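Local coordinates for protein M32 carboxypeptidase (Chitinophagaceae bacterium, PDB 7A03) that probably removes amino acids one at a time from the C-terminal end of peptides, as a metal-dependent carboxypeptidase of the M32 family, at residues R301-N306 with G450-L455. Residues are numbered along the deposited sequence; the frame is centred on the assembly and turned at random.
Sequences RLWENN and GNYQPL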
ATOM      1  N   ARG A 301      -0.253  -3.279  -7.295  1.00 12.63           N
ATOM      2  CA  ARG A 301       0.356  -4.567  -7.594  1.00 12.01           C
ATOM      3  C   ARG A 301      -0.200  -5.192  -8.868  1.00 13.64           C
ATOM      4  O   ARG A 301       0.541  -5.889  -9.573  1.00 12.31           O
ATOM      5  CB  ARG A 301       0.164  -5.538  -6.429  1.00 12.20           C
ATOM      6  CG  ARG A 301       0.963  -5.170  -5.178  1.00 14.42           C
ATOM      7  CD  ARG A 301       2.467  -5.065  -5.422  1.00 13.23           C
ATOM      8  NE  ARG A 301       3.180  -5.045  -4.145  1.00 16.34           N
ATOM      9  CZ  ARG A 301       4.477  -4.801  -3.988  1.00 15.11           C
ATOM     10  NH1 ARG A 301       4.999  -4.874  -2.775  1.00 15.47           N
ATOM     11  NH2 ARG A 301       5.264  -4.525  -5.024  1.00 16.59           N
ATOM     12  N   LEU A 302      -1.493  -4.979  -9.164  1.00 12.20           N
ATOM     13  CA  LEU A 302      -2.059  -5.552 -10.377  1.00 12.39           C
ATOM     14  C   LEU A 302      -1.346  -4.996 -11.590  1.00 12.30           C
ATOM     15  O   LEU A 302      -0.982  -5.752 -12.508  1.00 12.87           O
ATOM     16  CB  LEU A 302      -3.555  -5.251 -10.463  1.00 12.43           C
ATOM     17  CG  LEU A 302      -4.324  -5.791 -11.678  1.00 12.67           C
ATOM     18  CD1 LEU A 302      -5.759  -6.108 -11.280  1.00 13.22           C
ATOM     19  CD2 LEU A 302      -4.321  -4.790 -12.827  1.00 14.82           C
ATOM     20  N   TRP A 303      -1.112  -3.675 -11.604  1.00 12.04           N
ATOM     21  CA  TRP A 303      -0.405  -3.135 -12.762  1.00 13.17           C
ATOM     22  C   TRP A 303       1.088  -3.457 -12.732  1.00 12.72           C
ATOM     23  O   TRP A 303       1.669  -3.814 -13.768  1.00 12.10           O
ATOM     24  CB  TRP A 303      -0.631  -1.633 -12.860  1.00 12.85           C
ATOM     25  CG  TRP A 303      -1.997  -1.247 -13.330  1.00 11.77           C
ATOM     26  CD1 TRP A 303      -3.069  -0.917 -12.558  1.00 11.74           C
ATOM     27  CD2 TRP A 303      -2.430  -1.123 -14.691  1.00 11.89           C
ATOM     28  NE1 TRP A 303      -4.140  -0.568 -13.348  1.00 12.32           N
ATOM     29  CE2 TRP A 303      -3.778  -0.714 -14.664  1.00 11.92           C
ATOM     30  CE3 TRP A 303      -1.809  -1.323 -15.934  1.00 13.72           C
ATOM     31  CZ2 TRP A 303      -4.513  -0.475 -15.825  1.00 12.69           C
ATOM     32  CZ3 TRP A 303      -2.549  -1.087 -17.091  1.00 12.60           C
ATOM     33  CH2 TRP A 303      -3.885  -0.684 -17.027  1.00 12.92           C
ATOM     34  N   GLU A 304       1.721  -3.375 -11.561  1.00 11.88           N
ATOM     35  CA  GLU A 304       3.164  -3.572 -11.502  1.00 11.89           C
ATOM     36  C   GLU A 304       3.550  -4.998 -11.872  1.00 13.24           C
ATOM     37  O   GLU A 304       4.538  -5.221 -12.585  1.00 12.27           O
ATOM     38  CB  GLU A 304       3.677  -3.241 -10.099  1.00 11.77           C
ATOM     39  CG  GLU A 304       5.186  -3.413  -9.983  1.00 13.19           C
ATOM     40  CD  GLU A 304       5.672  -3.580  -8.561  1.00 16.90           C
ATOM     41  OE1 GLU A 304       4.844  -3.483  -7.634  1.00 14.77           O
ATOM     42  OE2 GLU A 304       6.890  -3.826  -8.377  1.00 14.67           O
ATOM     43  N   ASN A 305       2.790  -5.971 -11.377  1.00 12.73           N
ATOM     44  CA  ASN A 305       3.212  -7.363 -11.360  1.00 12.65           C
ATOM     45  C   ASN A 305       2.355  -8.248 -12.252  1.00 12.90           C
ATOM     46  O   ASN A 305       2.870  -8.810 -13.219  1.00 13.12           O
ATOM     47  CB  ASN A 305       3.209  -7.863  -9.913  1.00 12.70           C
ATOM     48  CG  ASN A 305       4.360  -7.288  -9.105  1.00 13.75           C
ATOM     49  OD1 ASN A 305       5.294  -6.696  -9.664  1.00 14.84           O
ATOM     50  ND2 ASN A 305       4.300  -7.445  -7.783  1.00 15.00           N
ATOM     51  N   ASN A 306       1.059  -8.381 -11.960  1.00 12.98           N
ATOM     52  CA  ASN A 306       0.213  -9.254 -12.775  1.00 13.21           C
ATOM     53  C   ASN A 306       0.199  -8.824 -14.236  1.00 15.39           C
ATOM     54  O   ASN A 306       0.108  -9.674 -15.133  1.00 15.74           O
ATOM     55  CB  ASN A 306      -1.200  -9.302 -12.207  1.00 13.24           C
ATOM     56  CG  ASN A 306      -1.211  -9.700 -10.752  1.00 13.25           C
ATOM     57  OD1 ASN A 306      -0.870  -8.901  -9.883  1.00 13.72           O
ATOM     58  ND2 ASN A 306      -1.543 -10.959 -10.486  1.00 15.69           N
ATOM     59  N   GLY A 450      -0.422  -4.288 -26.703  1.00 16.57           N
ATOM     60  CA  GLY A 450      -0.139  -2.958 -26.198  1.00 18.25           C
ATOM     61  C   GLY A 450      -1.350  -2.114 -25.864  1.00 13.58           C
ATOM     62  O   GLY A 450      -1.194  -0.914 -25.606  1.00 17.54           O
ATOM     63  N   ASN A 451      -2.546  -2.689 -25.847  1.00 16.59           N
ATOM     64  CA  ASN A 451      -3.762  -1.941 -25.543  1.00 13.99           C
ATOM     65  C   ASN A 451      -4.175  -2.281 -24.111  1.00 16.33           C
ATOM     66  O   ASN A 451      -4.629  -3.396 -23.841  1.00 16.38           O
ATOM     67  CB  ASN A 451      -4.850  -2.336 -26.542  1.00 15.40           C
ATOM     68  CG  ASN A 451      -6.132  -1.539 -26.360  1.00 16.54           C
ATOM     69  OD1 ASN A 451      -6.167  -0.543 -25.627  1.00 19.09           O
ATOM     70  ND2 ASN A 451      -7.199  -1.984 -27.017  1.00 22.69           N
ATOM     71  N   TYR A 452      -4.002  -1.330 -23.192  1.00 16.91           N
ATOM     72  CA  TYR A 452      -4.406  -1.503 -21.801  1.00 16.91           C
ATOM     73  C   TYR A 452      -5.778  -0.922 -21.514  1.00 17.76           C
ATOM     74  O   TYR A 452      -6.273  -1.047 -20.392  1.00 16.46           O
ATOM     75  CB  TYR A 452      -3.336  -0.913 -20.860  1.00 17.11           C
ATOM     76  CG  TYR A 452      -1.959  -1.278 -21.351  1.00 13.82           C
ATOM     77  CD1 TYR A 452      -1.644  -2.598 -21.622  1.00 13.13           C
ATOM     78  CD2 TYR A 452      -0.997  -0.311 -21.593  1.00 16.92           C
ATOM     79  CE1 TYR A 452      -0.413  -2.959 -22.128  1.00 13.75           C
ATOM     80  CE2 TYR A 452       0.246  -0.658 -22.076  1.00 16.91           C
ATOM     81  CZ  TYR A 452       0.532  -1.991 -22.347  1.00 14.02           C
ATOM     82  OH  TYR A 452       1.767  -2.337 -22.846  1.00 17.66           O
ATOM     83  N   GLN A 453      -6.422  -0.337 -22.519  1.00 14.60           N
ATOM     84  CA  GLN A 453      -7.740   0.246 -22.300  1.00 16.79           C
ATOM     85  C   GLN A 453      -8.794  -0.757 -21.844  1.00 18.65           C
ATOM     86  O   GLN A 453      -9.576  -0.405 -20.948  1.00 16.96           O
ATOM     87  CB  GLN A 453      -8.174   1.051 -23.531  1.00 17.36           C
ATOM     88  CG  GLN A 453      -9.460   1.867 -23.328  1.00 17.72           C
ATOM     89  CD  GLN A 453     -10.708   1.027 -23.535  1.00 20.32           C
ATOM     90  OE1 GLN A 453     -10.676  -0.004 -24.217  1.00 25.48           O
ATOM     91  NE2 GLN A 453     -11.811   1.447 -22.926  1.00 25.24           N
ATOM     92  N   PRO A 454      -8.888  -1.979 -22.386  1.00 17.84           N
ATOM     93  CA  PRO A 454      -9.900  -2.908 -21.850  1.00 15.12           C
ATOM     94  C   PRO A 454      -9.720  -3.221 -20.375  1.00 15.32           C
ATOM     95  O   PRO A 454     -10.716  -3.342 -19.646  1.00 16.12           O
ATOM     96  CB  PRO A 454      -9.765  -4.142 -22.752  1.00 18.73           C
ATOM     97  CG  PRO A 454      -9.257  -3.575 -24.041  1.00 18.19           C
ATOM     98  CD  PRO A 454      -8.283  -2.499 -23.626  1.00 18.58           C
ATOM     99  N   LEU A 455      -8.472  -3.309 -19.906  1.00 16.21           N
ATOM    100  CA  LEU A 455      -8.240  -3.543 -18.485  1.00 15.69           C
ATOM    101  C   LEU A 455      -8.652  -2.331 -17.653  1.00 13.85           C
ATOM    102  O   LEU A 455      -9.314  -2.479 -16.612  1.00 15.61           O
ATOM    103  CB  LEU A 455      -6.776  -3.900 -18.247  1.00 17.76           C
ATOM    104  CG  LEU A 455      -6.394  -3.970 -16.768  1.00 14.86           C
ATOM    105  CD1 LEU A 455      -7.137  -5.079 -16.056  1.00 15.73           C
ATOM    106  CD2 LEU A 455      -4.919  -4.166 -16.655  1.00 16.03           C
TER
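The indole of W303 reaches out from helix 293-307 and meets L455 in the first turn of helix 453-462 and Y452 in the loop just ahead of it, a worked example of a tryptophan filling the space between a helix and a loop-to-helix junction in the mostly helical fold of an M32 carboxypeptidase. The two backbones stand well apart, with 9.7 Å between the CA atoms of W303 and L455, and the indole spans most of that gap. L455 lays its CD2 methyl over one face of the six-membered ring, a CH-pi contact 3.8 Å from the centroid and 16° off the normal. L302 CD2 lies over the same face, offset toward the rim, and touches L455 CD2 at 3.9 Å; with its CG anti to the backbone N (chi1 -180°), L302 is carried alongside the indole. Y452 approaches differently, its CB abutting the ring's edge near the plane, while its hydroxyl turns to Q317. W303 also touches I266 and L273 of helix 258-277, which carries a probably metal-binding HExxH motif. Cutting W303 back to alanine is likely to open a gap beside L455 and deprive its methyl of an aromatic seat. The closest approach across the contact is W303 CH2 to L455 CD2, 3.7 Å.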